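Aldo-keto reductase family 1 member C1 (Caenorhabditis elegans, PDB 1QWK) probably reduces sugar aldehydes and other carbonyl compounds with NADPH, as an aldo-keto reductase built on a TIM barrel. Local coordinates at residues D109-H114 with R136-V141; K9-V14 with P170-Q175; M115-N120 with T305-D310; E15-G20 with Y43-T48. All blocks are in the same frame, centred on the assembly; numbering follows the deposited sequence.

Overall arrangement
All four contacts belong to one (beta/alpha)8 barrel. Contact 2 opens first along the chain and encloses contacts 4 and 1; it sets the turn of the N-terminal hairpin against the entry to strand 173-177. Contact 4, which closes before contact 1 opens, joins the second hairpin strand, 15-17, and the residues leading into strand 21-22 to strand 45-47. Contact 1 packs helix 131-143 on strand 110-113. These three all reach the parallel sheet, with centres 12 to 17 Å apart, and touch through Leu-110, Met-16 and Asn-173. Contact 3 lies about 28 Å from contact 4, between centres, where the C-terminal tail meets the loop after His-114, the predicted substrate-binding residue.

Contact 1. Residues D109-H114 with R136-V141; sequences DLYLAH and RQFDAV
Phe-138 reaches from helix 131-143 to the middle of strand 110-113, and its ring tip does most of the touching. Phe-138 CE1 lies 3.4 Å from Tyr-111 CD2, while Phe-138 CZ meets Ala-113, 3.6 Å from its CB and 3.4 Å from its backbone N. The two side chains cross at about a right angle, but their rings meet obliquely, with planes 35° apart and centroids separated by 5.4 Å. With its CG anti to its own carbonyl carbon (chi1 -84°), Phe-138 extends its ring toward the strand; the small methyl of Ala-113 lets that ring come down onto the backbone. One helical turn later, Val-141 adds a looser contact, CG2 to Tyr-111 CD2 at 4.3 Å. Strand and helix run nearly antiparallel, at 168°, with axes 9.9 Å apart, the usual packing of an outer helix on a parallel strand in a (beta/alpha)8 barrel. Tyr-111 and Phe-138 face this apolar layer, whereas Leu-112 points into the barrel, beside Lys-81. Leu-92 touches both rings, and Leu-96 touches Tyr-111 and Val-141. Farther out, Gln-137 ties the helix to Ala-88 and Leu-92, and Asp-139 hydrogen-bonds Thr-169 and forms a salt bridge with Lys-143.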
loop_
_atom_site.group_PDB
_atom_site.type_symbol
_atom_site.label_atom_id
_atom_site.label_comp_id
_atom_site.label_asym_id
_atom_site.label_seq_id
_atom_site.Cartn_x
_atom_site.Cartn_y
_atom_site.Cartn_z
ATOM N N ASP A 109 -3.853 -0.166 13.477
ATOM C CA ASP A 109 -3.792 -1.602 13.286
ATOM C C ASP A 109 -2.447 -2.046 12.725
ATOM O O ASP A 109 -1.948 -3.117 13.073
ATOM C CB ASP A 109 -4.956 -2.026 12.395
ATOM C CG ASP A 109 -6.306 -1.707 13.035
ATOM O OD1 ASP A 109 -6.810 -2.539 13.823
ATOM O OD2 ASP A 109 -6.843 -0.606 12.779
ATOM N N LEU A 110 -1.847 -1.206 11.889
ATOM C CA LEU A 110 -0.550 -1.522 11.295
ATOM C C LEU A 110 0.274 -0.247 11.146
ATOM O O LEU A 110 -0.226 0.769 10.664
ATOM C CB LEU A 110 -0.751 -2.188 9.922
ATOM C CG LEU A 110 0.506 -2.525 9.097
ATOM C CD1 LEU A 110 1.389 -3.502 9.851
ATOM C CD2 LEU A 110 0.088 -3.117 7.748
ATOM N N TYR A 111 1.533 -0.300 11.578
ATOM C CA TYR A 111 2.433 0.847 11.483
ATOM C C TYR A 111 3.677 0.413 10.724
ATOM O O TYR A 111 4.355 -0.531 11.133
ATOM C CB TYR A 111 2.820 1.340 12.878
ATOM C CG TYR A 111 3.520 2.677 12.882
ATOM C CD1 TYR A 111 2.996 3.763 12.172
ATOM C CD2 TYR A 111 4.667 2.880 13.643
ATOM C CE1 TYR A 111 3.596 5.016 12.228
ATOM C CE2 TYR A 111 5.272 4.131 13.706
ATOM C CZ TYR A 111 4.734 5.192 13.002
ATOM O OH TYR A 111 5.316 6.435 13.097
ATOM N N LEU A 112 3.977 1.106 9.628
ATOM C CA LEU A 112 5.113 0.751 8.774
ATOM C C LEU A 112 6.202 1.799 8.658
ATOM O O LEU A 112 5.940 2.991 8.780
ATOM C CB LEU A 112 4.616 0.476 7.349
ATOM C CG LEU A 112 3.397 -0.424 7.126
ATOM C CD1 LEU A 112 3.040 -0.423 5.651
ATOM C CD2 LEU A 112 3.693 -1.825 7.623
ATOM N N ALA A 113 7.429 1.348 8.417
ATOM C CA ALA A 113 8.520 2.280 8.164
ATOM C C ALA A 113 8.262 2.537 6.668
ATOM O O ALA A 113 8.310 1.606 5.867
ATOM C CB ALA A 113 9.874 1.585 8.366
ATOM N N HIS A 114 7.970 3.780 6.294
ATOM C CA HIS A 114 7.649 4.119 4.902
ATOM C C HIS A 114 8.811 3.837 3.960
ATOM O O HIS A 114 8.615 3.553 2.781
ATOM C CB HIS A 114 7.269 5.597 4.813
ATOM C CG HIS A 114 6.314 5.929 3.709
ATOM N ND1 HIS A 114 6.311 5.276 2.495
ATOM C CD2 HIS A 114 5.364 6.890 3.622
ATOM C CE1 HIS A 114 5.401 5.822 1.706
ATOM N NE2 HIS A 114 4.812 6.803 2.368
ATOM N N ARG A 136 14.226 -1.768 15.894
ATOM C CA ARG A 136 14.101 -1.837 17.345
ATOM C C ARG A 136 13.043 -0.844 17.836
ATOM O O ARG A 136 12.339 -1.114 18.811
ATOM C CB ARG A 136 15.449 -1.561 18.026
ATOM C CG ARG A 136 16.559 -2.525 17.623
ATOM C CD ARG A 136 17.766 -2.398 18.545
ATOM N NE ARG A 136 17.518 -3.064 19.816
ATOM C CZ ARG A 136 17.761 -4.352 20.047
ATOM N NH1 ARG A 136 18.279 -5.118 19.096
ATOM N NH2 ARG A 136 17.452 -4.883 21.219
ATOM N N GLN A 137 12.915 0.299 17.166
ATOM C CA GLN A 137 11.904 1.272 17.582
ATOM C C GLN A 137 10.494 0.763 17.276
ATOM O O GLN A 137 9.546 1.048 18.011
ATOM C CB GLN A 137 12.121 2.624 16.896
ATOM C CG GLN A 137 13.422 3.319 17.270
ATOM C CD GLN A 137 13.441 4.766 16.834
ATOM O OE1 GLN A 137 12.765 5.612 17.424
ATOM N NE2 GLN A 137 14.195 5.057 15.780
ATOM N N PHE A 138 10.357 0.010 16.189
ATOM C CA PHE A 138 9.056 -0.538 15.823
ATOM C C PHE A 138 8.662 -1.618 16.820
ATOM O O PHE A 138 7.495 -1.735 17.204
ATOM C CB PHE A 138 9.094 -1.078 14.385
ATOM C CG PHE A 138 8.868 -0.011 13.348
ATOM C CD1 PHE A 138 7.575 0.313 12.939
ATOM C CD2 PHE A 138 9.935 0.755 12.870
ATOM C CE1 PHE A 138 7.343 1.380 12.079
ATOM C CE2 PHE A 138 9.709 1.827 12.011
ATOM C CZ PHE A 138 8.408 2.145 11.614
ATOM N N ASP A 139 9.647 -2.400 17.245
ATOM C CA ASP A 139 9.416 -3.453 18.228
ATOM C C ASP A 139 8.860 -2.793 19.493
ATOM O O ASP A 139 7.907 -3.288 20.094
ATOM C CB ASP A 139 10.738 -4.154 18.542
ATOM C CG ASP A 139 10.621 -5.160 19.681
ATOM O OD1 ASP A 139 9.936 -6.189 19.512
ATOM O OD2 ASP A 139 11.214 -4.913 20.754
ATOM N N ALA A 140 9.451 -1.663 19.873
ATOM C CA ALA A 140 9.035 -0.931 21.065
ATOM C C ALA A 140 7.608 -0.389 21.004
ATOM O O ALA A 140 6.856 -0.530 21.966
ATOM C CB ALA A 140 10.012 0.211 21.342
ATOM N N VAL A 141 7.233 0.240 19.891
ATOM C CA VAL A 141 5.881 0.786 19.778
ATOM C C VAL A 141 4.850 -0.341 19.739
ATOM O O VAL A 141 3.730 -0.186 20.227
ATOM C CB VAL A 141 5.731 1.716 18.539
ATOM C CG1 VAL A 141 6.696 2.883 18.668
ATOM C CG2 VAL A 141 5.987 0.952 17.241
#

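Contact 2. Residues K9-V14 with P170-Q175; sequences KLSNGV and PVHNSQ
His-172 meets the turn at 9-14 through both an edge and a face of its imidazole. At the edge, His-172 ND1 donates to Ser-11 OG at 3.3 Å, a long but fairly straight bond (158°) whose acceptor lies in the ring plane. Over one face the amide of Asn-12 is stacked, its plane 24° from that of the ring, with Asn-12 ND2 offset toward the rim, 3.7 Å from His-172 NE2. Pro-170 O sits above the centre of the opposite face, so the ring lies between two polar groups. Ser-11 and Asn-12 both place their first side-chain branch between backbone N and carbonyl carbon (chi1 near 65° in both), which carries the hydroxyl and the amide to the histidine. The same rotation lets Asn-12 OD1 accept from Val-14 N at 3.2 Å, an Asx turn that overlaps the end of the type I turn from Leu-10 to Gly-13. Gly-13 has a positive phi, where a side chain would press on the preceding carbonyl O. Two waters widen the join: one links Ser-11 N to His-172 O, the other Ser-11 OG to Val-171 O. Leu-10 CD2 lies 3.8 Å from His-172 O, a van der Waals contact of a methyl with the carbonyl. The hairpin turn between strands 7-9 and 15-17 thus rests where strand 173-177 begins, flanked by Ser-197 of the next strand and by Tyr-142 of helix 131-143, whose hydroxyl bonds Asn-12 ND2.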
loop_
_atom_site.group_PDB
_atom_site.type_symbol
_atom_site.label_atom_id
_atom_site.label_comp_id
_atom_site.label_asym_id
_atom_site.label_seq_id
_atom_site.Cartn_x
_atom_site.Cartn_y
_atom_site.Cartn_z
ATOM N N LYS A 9 -4.513 -13.363 7.467
ATOM C CA LYS A 9 -4.124 -13.487 8.864
ATOM C C LYS A 9 -2.625 -13.244 9.011
ATOM O O LYS A 9 -1.810 -13.961 8.427
ATOM C CB LYS A 9 -4.485 -14.881 9.389
ATOM C CG LYS A 9 -4.283 -15.058 10.882
ATOM C CD LYS A 9 -4.674 -16.464 11.328
ATOM C CE LYS A 9 -4.538 -16.630 12.836
ATOM N NZ LYS A 9 -5.432 -15.694 13.581
ATOM N N LEU A 10 -2.270 -12.214 9.775
ATOM C CA LEU A 10 -0.866 -11.881 10.014
ATOM C C LEU A 10 -0.269 -12.904 10.989
ATOM O O LEU A 10 -1.006 -13.611 11.678
ATOM C CB LEU A 10 -0.747 -10.463 10.584
ATOM C CG LEU A 10 -1.353 -9.344 9.724
ATOM C CD1 LEU A 10 -1.062 -7.986 10.348
ATOM C CD2 LEU A 10 -0.774 -9.412 8.313
ATOM N N SER A 11 1.060 -12.978 11.055
ATOM C CA SER A 11 1.723 -13.956 11.923
ATOM C C SER A 11 1.372 -13.860 13.411
ATOM O O SER A 11 1.547 -14.831 14.148
ATOM C CB SER A 11 3.245 -13.894 11.745
ATOM O OG SER A 11 3.783 -12.667 12.196
ATOM N N ASN A 12 0.873 -12.708 13.852
ATOM C CA ASN A 12 0.499 -12.547 15.253
ATOM C C ASN A 12 -1.007 -12.712 15.472
ATOM O O ASN A 12 -1.524 -12.414 16.552
ATOM C CB ASN A 12 0.963 -11.186 15.785
ATOM C CG ASN A 12 0.271 -10.024 15.103
ATOM O OD1 ASN A 12 -0.380 -10.196 14.077
ATOM N ND2 ASN A 12 0.417 -8.829 15.672
ATOM N N GLY A 13 -1.706 -13.187 14.445
ATOM C CA GLY A 13 -3.137 -13.415 14.559
ATOM C C GLY A 13 -4.049 -12.295 14.098
ATOM O O GLY A 13 -5.252 -12.506 13.927
ATOM N N VAL A 14 -3.490 -11.106 13.898
ATOM C CA VAL A 14 -4.276 -9.966 13.448
ATOM C C VAL A 14 -4.780 -10.184 12.025
ATOM O O VAL A 14 -4.019 -10.590 11.148
ATOM C CB VAL A 14 -3.437 -8.670 13.490
ATOM C CG1 VAL A 14 -4.201 -7.526 12.830
ATOM C CG2 VAL A 14 -3.098 -8.326 14.928
ATOM N N PRO A 170 8.527 -9.985 15.002
ATOM C CA PRO A 170 8.700 -10.264 13.573
ATOM C C PRO A 170 8.092 -9.169 12.700
ATOM O O PRO A 170 7.224 -8.416 13.147
ATOM C CB PRO A 170 7.970 -11.594 13.390
ATOM C CG PRO A 170 8.168 -12.265 14.717
ATOM C CD PRO A 170 7.904 -11.130 15.687
ATOM N N VAL A 171 8.569 -9.062 11.466
ATOM C CA VAL A 171 8.010 -8.095 10.530
ATOM C C VAL A 171 6.690 -8.745 10.105
ATOM O O VAL A 171 6.688 -9.856 9.581
ATOM C CB VAL A 171 8.931 -7.912 9.307
ATOM C CG1 VAL A 171 8.245 -7.048 8.259
ATOM C CG2 VAL A 171 10.247 -7.270 9.743
ATOM N N HIS A 172 5.567 -8.062 10.327
ATOM C CA HIS A 172 4.256 -8.634 9.997
ATOM C C HIS A 172 3.793 -8.373 8.569
ATOM O O HIS A 172 2.990 -9.136 8.026
ATOM C CB HIS A 172 3.170 -8.091 10.945
ATOM C CG HIS A 172 3.480 -8.263 12.403
ATOM N ND1 HIS A 172 3.715 -9.494 12.981
ATOM C CD2 HIS A 172 3.565 -7.357 13.403
ATOM C CE1 HIS A 172 3.929 -9.337 14.274
ATOM N NE2 HIS A 172 3.842 -8.049 14.558
ATOM N N ASN A 173 4.287 -7.296 7.967
ATOM C CA ASN A 173 3.870 -6.926 6.617
ATOM C C ASN A 173 4.944 -6.150 5.858
ATOM O O ASN A 173 5.768 -5.456 6.456
ATOM C CB ASN A 173 2.576 -6.096 6.714
ATOM C CG ASN A 173 2.154 -5.468 5.385
ATOM O OD1 ASN A 173 2.436 -4.295 5.113
ATOM N ND2 ASN A 173 1.464 -6.244 4.560
ATOM N N SER A 174 4.939 -6.299 4.537
ATOM C CA SER A 174 5.856 -5.594 3.650
ATOM C C SER A 174 4.996 -5.004 2.538
ATOM O O SER A 174 4.289 -5.732 1.840
ATOM C CB SER A 174 6.886 -6.551 3.042
ATOM O OG SER A 174 7.586 -5.916 1.977
ATOM N N GLN A 175 5.040 -3.684 2.395
ATOM C CA GLN A 175 4.266 -3.002 1.371
ATOM C C GLN A 175 5.212 -2.518 0.288
ATOM O O GLN A 175 6.111 -1.714 0.547
ATOM C CB GLN A 175 3.500 -1.812 1.960
ATOM C CG GLN A 175 2.586 -1.135 0.949
ATOM C CD GLN A 175 1.753 -0.012 1.542
ATOM O OE1 GLN A 175 1.066 -0.190 2.556
ATOM N NE2 GLN A 175 1.788 1.144 0.896
HETATM O O HOH W 1 2.560 -11.742 8.923
HETATM O O HOH W 2 5.891 -12.498 10.315
#

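Contact 3. Residues M115-N120 with T305-D310; sequences MPAAFN and TGHPED
His-307 and the backbone of Ala-118 form the polar link: His-307 NE2 donates to Ala-118 O at 2.8 Å. The acceptor stays close to the imidazole plane, although the N-H...O angle is a bent 144°. Across the ring, His-307 ND1 accepts from Glu-309 N at 2.9 Å, in plane and nearly straight (167°). This second bond lies inside the type I turn from His-307 to Asp-310. Together the two bonds grip the ring at both nitrogens and fix its rotation. Its CG, anti to the backbone N (chi1 -167°), projects the imidazole toward the other segment. Apolar contacts centre on the same ring. Ala-117 CB sits over the middle of one face, 3.4 Å from the centroid, a CH-pi contact that suits a methyl. Phe-119 meets the histidine obliquely, its CE2 3.8 Å from His-307 CD2, and His-126 adjoins both rings. Pro-116 CG makes a van der Waals contact with the carbonyl at Glu-309 O (3.4 Å), an oxygen that Gln-159 bonds, while the Glu-309 carboxylate turns off to Arg-162 and Val-131 N. Donating at NE2 and accepting at ND1 marks a neutral, NE2-protonated imidazole, a form this buried site between the C-terminal tail and the loop after His-114 probably favours.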
loop_
_atom_site.group_PDB
_atom_site.type_symbol
_atom_site.label_atom_id
_atom_site.label_comp_id
_atom_site.label_asym_id
_atom_site.label_seq_id
_atom_site.Cartn_x
_atom_site.Cartn_y
_atom_site.Cartn_z
ATOM N N MET A 115 10.019 3.927 4.503
ATOM C CA MET A 115 11.255 3.682 3.759
ATOM C C MET A 115 12.252 3.087 4.746
ATOM O O MET A 115 11.997 3.039 5.948
ATOM C CB MET A 115 11.851 4.997 3.237
ATOM C CG MET A 115 10.972 5.802 2.286
ATOM S SD MET A 115 10.938 5.094 0.617
ATOM C CE MET A 115 9.339 5.704 0.043
ATOM N N PRO A 116 13.395 2.603 4.246
ATOM C CA PRO A 116 14.418 2.030 5.127
ATOM C C PRO A 116 15.509 3.061 5.435
ATOM O O PRO A 116 16.353 2.844 6.308
ATOM C CB PRO A 116 14.960 0.870 4.301
ATOM C CG PRO A 116 14.908 1.431 2.910
ATOM C CD PRO A 116 13.558 2.112 2.861
ATOM N N ALA A 117 15.464 4.187 4.727
ATOM C CA ALA A 117 16.465 5.250 4.856
ATOM C C ALA A 117 16.058 6.489 5.652
ATOM O O ALA A 117 15.136 7.205 5.266
ATOM C CB ALA A 117 16.914 5.670 3.466
ATOM N N ALA A 118 16.772 6.750 6.747
ATOM C CA ALA A 118 16.486 7.902 7.598
ATOM C C ALA A 118 17.126 9.192 7.077
ATOM O O ALA A 118 18.223 9.178 6.519
ATOM C CB ALA A 118 16.964 7.625 9.027
ATOM N N PHE A 119 16.420 10.302 7.279
ATOM C CA PHE A 119 16.865 11.634 6.861
ATOM C C PHE A 119 16.561 12.628 7.977
ATOM O O PHE A 119 15.852 12.304 8.932
ATOM C CB PHE A 119 16.102 12.098 5.611
ATOM C CG PHE A 119 16.572 11.479 4.322
ATOM C CD1 PHE A 119 17.289 12.235 3.395
ATOM C CD2 PHE A 119 16.255 10.168 4.003
ATOM C CE1 PHE A 119 17.679 11.687 2.172
ATOM C CE2 PHE A 119 16.642 9.611 2.785
ATOM C CZ PHE A 119 17.350 10.374 1.869
ATOM N N ASN A 120 17.099 13.839 7.860
ATOM C CA ASN A 120 16.815 14.874 8.848
ATOM C C ASN A 120 15.508 15.536 8.388
ATOM O O ASN A 120 14.931 15.120 7.389
ATOM C CB ASN A 120 17.966 15.888 8.921
ATOM C CG ASN A 120 18.149 16.673 7.639
ATOM O OD1 ASN A 120 17.764 16.229 6.558
ATOM N ND2 ASN A 120 18.764 17.848 7.755
ATOM N N THR A 305 18.991 7.641 -3.316
ATOM C CA THR A 305 20.284 7.470 -3.978
ATOM C C THR A 305 21.446 7.987 -3.118
ATOM O O THR A 305 21.437 9.134 -2.679
ATOM C CB THR A 305 20.304 8.212 -5.338
ATOM O OG1 THR A 305 19.202 7.766 -6.135
ATOM C CG2 THR A 305 21.604 7.931 -6.087
ATOM N N GLY A 306 22.438 7.132 -2.879
ATOM C CA GLY A 306 23.586 7.540 -2.087
ATOM C C GLY A 306 23.480 7.253 -0.604
ATOM O O GLY A 306 24.475 7.301 0.121
ATOM N N HIS A 307 22.273 6.953 -0.141
ATOM C CA HIS A 307 22.057 6.659 1.265
ATOM C C HIS A 307 22.546 5.237 1.521
ATOM O O HIS A 307 22.311 4.342 0.709
ATOM C CB HIS A 307 20.564 6.783 1.589
ATOM C CG HIS A 307 20.259 6.794 3.053
ATOM N ND1 HIS A 307 20.432 5.691 3.861
ATOM C CD2 HIS A 307 19.777 7.774 3.854
ATOM C CE1 HIS A 307 20.067 5.990 5.097
ATOM N NE2 HIS A 307 19.665 7.249 5.117
ATOM N N PRO A 308 23.239 5.012 2.648
ATOM C CA PRO A 308 23.738 3.668 2.957
ATOM C C PRO A 308 22.656 2.589 3.028
ATOM O O PRO A 308 22.945 1.406 2.851
ATOM C CB PRO A 308 24.487 3.864 4.279
ATOM C CG PRO A 308 23.810 5.050 4.897
ATOM C CD PRO A 308 23.578 5.966 3.719
ATOM N N GLU A 309 21.413 2.987 3.284
ATOM C CA GLU A 309 20.328 2.013 3.333
ATOM C C GLU A 309 19.378 2.141 2.136
ATOM O O GLU A 309 18.181 1.862 2.242
ATOM C CB GLU A 309 19.552 2.134 4.654
ATOM C CG GLU A 309 20.370 1.738 5.894
ATOM C CD GLU A 309 20.539 0.232 6.068
ATOM O OE1 GLU A 309 20.301 -0.535 5.107
ATOM O OE2 GLU A 309 20.926 -0.199 7.181
ATOM N N ASP A 310 19.912 2.573 0.997
ATOM C CA ASP A 310 19.105 2.683 -0.217
ATOM C C ASP A 310 18.740 1.251 -0.610
ATOM O O ASP A 310 19.601 0.468 -1.005
ATOM C CB ASP A 310 19.916 3.350 -1.336
ATOM C CG ASP A 310 19.178 3.373 -2.660
ATOM O OD1 ASP A 310 17.980 3.002 -2.692
ATOM O OD2 ASP A 310 19.792 3.768 -3.674
#

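Contact 4. Residues E15-G20 with Y43-T48; sequences EMPVIG and YRLIDT
Gly-20 and Leu-45 bring the two backbones closest, with CA atoms 4.3 Å apart and Gly-20 CA only 3.2 Å from Leu-45 O, yet no direct hydrogen bond joins the segments. Glycine suits this place because a beta carbon there would collide with Leu-45 CD2. Leu-45 is the centre of the packing. Its CG stands anti to the backbone N (chi1 -178°), and the two methyls part: Leu-45 CD1 touches Met-16 CG at 3.6 Å and lies near Pro-17 O, while CD2 packs against Gly-20 CA. Pro-17 crosses it at a slant, with Pro-17 CB 3.8 Å from Leu-45 CB and Pro-17 CG close to Arg-44 O. The rigid proline thereby offers the neighbouring strand a compact apolar surface. At the outer end, Tyr-43 sets its ring edge against Gly-20, and its CE1 meets Ile-19 CG1 at 3.8 Å; the phenol oxygen continues to Ile-270 O. Arg-44 folds back at chi2, and its NH1 donates to Tyr-43 O at 2.8 Å from above the carbonyl plane, and to Val-39 O as well. Where the backbones separate, a water accepts from Arg-44 N and donates to Ile-19 O, whereas the buried Leu-45 N has no partner in the model. Met-16 and Pro-17 belong to the N-terminal hairpin that closes the bottom of the barrel in aldo-keto reductases. Next to it, strands 21-22 and 45-47 begin the (beta/alpha)8 sheet, and Asp-47 farther along forms a salt bridge with Lys-81, predicted to lower the pKa of Tyr-52, the predicted proton donor.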
loop_
_atom_site.group_PDB
_atom_site.type_symbol
_atom_site.label_atom_id
_atom_site.label_comp_id
_atom_site.label_asym_id
_atom_site.label_seq_id
_atom_site.Cartn_x
_atom_site.Cartn_y
_atom_site.Cartn_z
ATOM N N GLU A 15 -6.068 -9.924 11.809
ATOM C CA GLU A 15 -6.683 -10.073 10.489
ATOM C C GLU A 15 -6.630 -8.755 9.718
ATOM O O GLU A 15 -7.124 -7.733 10.193
ATOM C CB GLU A 15 -8.141 -10.517 10.643
ATOM C CG GLU A 15 -8.313 -11.958 11.103
ATOM C CD GLU A 15 -8.296 -12.943 9.949
ATOM O OE1 GLU A 15 -7.281 -13.004 9.221
ATOM O OE2 GLU A 15 -9.307 -13.660 9.764
ATOM N N MET A 16 -6.032 -8.780 8.530
ATOM C CA MET A 16 -5.915 -7.583 7.697
ATOM C C MET A 16 -6.735 -7.710 6.412
ATOM O O MET A 16 -6.505 -8.611 5.612
ATOM C CB MET A 16 -4.444 -7.337 7.336
ATOM C CG MET A 16 -4.217 -6.159 6.390
ATOM S SD MET A 16 -2.467 -5.895 5.990
ATOM C CE MET A 16 -2.182 -7.243 4.833
ATOM N N PRO A 17 -7.704 -6.802 6.197
ATOM C CA PRO A 17 -8.533 -6.855 4.984
ATOM C C PRO A 17 -7.654 -6.914 3.735
ATOM O O PRO A 17 -6.664 -6.193 3.638
ATOM C CB PRO A 17 -9.345 -5.564 5.066
ATOM C CG PRO A 17 -9.506 -5.368 6.561
ATOM C CD PRO A 17 -8.118 -5.692 7.077
ATOM N N VAL A 18 -8.033 -7.766 2.786
ATOM C CA VAL A 18 -7.276 -7.959 1.552
ATOM C C VAL A 18 -7.319 -6.779 0.589
ATOM O O VAL A 18 -6.469 -6.666 -0.293
ATOM C CB VAL A 18 -7.746 -9.219 0.795
ATOM C CG1 VAL A 18 -7.545 -10.452 1.666
ATOM C CG2 VAL A 18 -9.211 -9.075 0.398
ATOM N N ILE A 19 -8.315 -5.913 0.737
ATOM C CA ILE A 19 -8.417 -4.745 -0.122
ATOM C C ILE A 19 -8.619 -3.511 0.742
ATOM O O ILE A 19 -9.376 -3.528 1.713
ATOM C CB ILE A 19 -9.573 -4.881 -1.150
ATOM C CG1 ILE A 19 -9.637 -3.628 -2.032
ATOM C CG2 ILE A 19 -10.896 -5.121 -0.431
ATOM C CD1 ILE A 19 -10.571 -3.772 -3.234
ATOM N N GLY A 20 -7.908 -2.446 0.406
ATOM C CA GLY A 20 -8.044 -1.230 1.174
ATOM C C GLY A 20 -7.976 -0.024 0.273
ATOM O O GLY A 20 -7.649 -0.130 -0.912
ATOM N N TYR A 43 -15.260 -1.410 1.821
ATOM C CA TYR A 43 -13.841 -1.363 2.187
ATOM C C TYR A 43 -13.713 -1.296 3.698
ATOM O O TYR A 43 -14.439 -0.547 4.347
ATOM C CB TYR A 43 -13.173 -0.119 1.608
ATOM C CG TYR A 43 -12.909 -0.146 0.125
ATOM C CD1 TYR A 43 -11.613 -0.312 -0.364
ATOM C CD2 TYR A 43 -13.933 0.081 -0.789
ATOM C CE1 TYR A 43 -11.343 -0.237 -1.725
ATOM C CE2 TYR A 43 -13.672 0.155 -2.155
ATOM C CZ TYR A 43 -12.376 0.003 -2.614
ATOM O OH TYR A 43 -12.104 0.129 -3.958
ATOM N N ARG A 44 -12.774 -2.049 4.256
ATOM C CA ARG A 44 -12.581 -2.041 5.697
ATOM C C ARG A 44 -11.145 -1.724 6.093
ATOM O O ARG A 44 -10.767 -1.860 7.253
ATOM C CB ARG A 44 -13.040 -3.376 6.296
ATOM C CG ARG A 44 -14.555 -3.558 6.239
ATOM C CD ARG A 44 -15.253 -2.575 7.179
ATOM N NE ARG A 44 -16.714 -2.681 7.130
ATOM C CZ ARG A 44 -17.486 -2.054 6.248
ATOM N NH1 ARG A 44 -16.947 -1.262 5.328
ATOM N NH2 ARG A 44 -18.802 -2.213 6.294
ATOM N N LEU A 45 -10.340 -1.307 5.122
ATOM C CA LEU A 45 -8.957 -0.922 5.404
ATOM C C LEU A 45 -8.664 0.412 4.723
ATOM O O LEU A 45 -9.020 0.623 3.562
ATOM C CB LEU A 45 -7.965 -1.993 4.913
ATOM C CG LEU A 45 -6.478 -1.721 5.211
ATOM C CD1 LEU A 45 -5.703 -3.029 5.342
ATOM C CD2 LEU A 45 -5.886 -0.860 4.096
ATOM N N ILE A 46 -8.037 1.312 5.475
ATOM C CA ILE A 46 -7.644 2.627 4.979
ATOM C C ILE A 46 -6.136 2.735 5.181
ATOM O O ILE A 46 -5.637 2.548 6.292
ATOM C CB ILE A 46 -8.325 3.781 5.766
ATOM C CG1 ILE A 46 -9.854 3.647 5.691
ATOM C CG2 ILE A 46 -7.880 5.129 5.200
ATOM C CD1 ILE A 46 -10.406 3.545 4.280
ATOM N N ASP A 47 -5.416 3.032 4.104
ATOM C CA ASP A 47 -3.962 3.146 4.152
ATOM C C ASP A 47 -3.529 4.595 3.990
ATOM O O ASP A 47 -3.874 5.246 3.004
ATOM C CB ASP A 47 -3.336 2.311 3.031
ATOM C CG ASP A 47 -1.827 2.290 3.099
ATOM O OD1 ASP A 47 -1.270 1.393 3.776
ATOM O OD2 ASP A 47 -1.191 3.181 2.497
ATOM N N THR A 48 -2.774 5.096 4.959
ATOM C CA THR A 48 -2.301 6.468 4.915
ATOM C C THR A 48 -0.831 6.535 5.315
ATOM O O THR A 48 -0.167 5.502 5.458
ATOM C CB THR A 48 -3.153 7.366 5.846
ATOM O OG1 THR A 48 -2.790 8.738 5.658
ATOM C CG2 THR A 48 -2.949 6.979 7.298
HETATM O O HOH W 3 -11.776 -4.250 2.821
#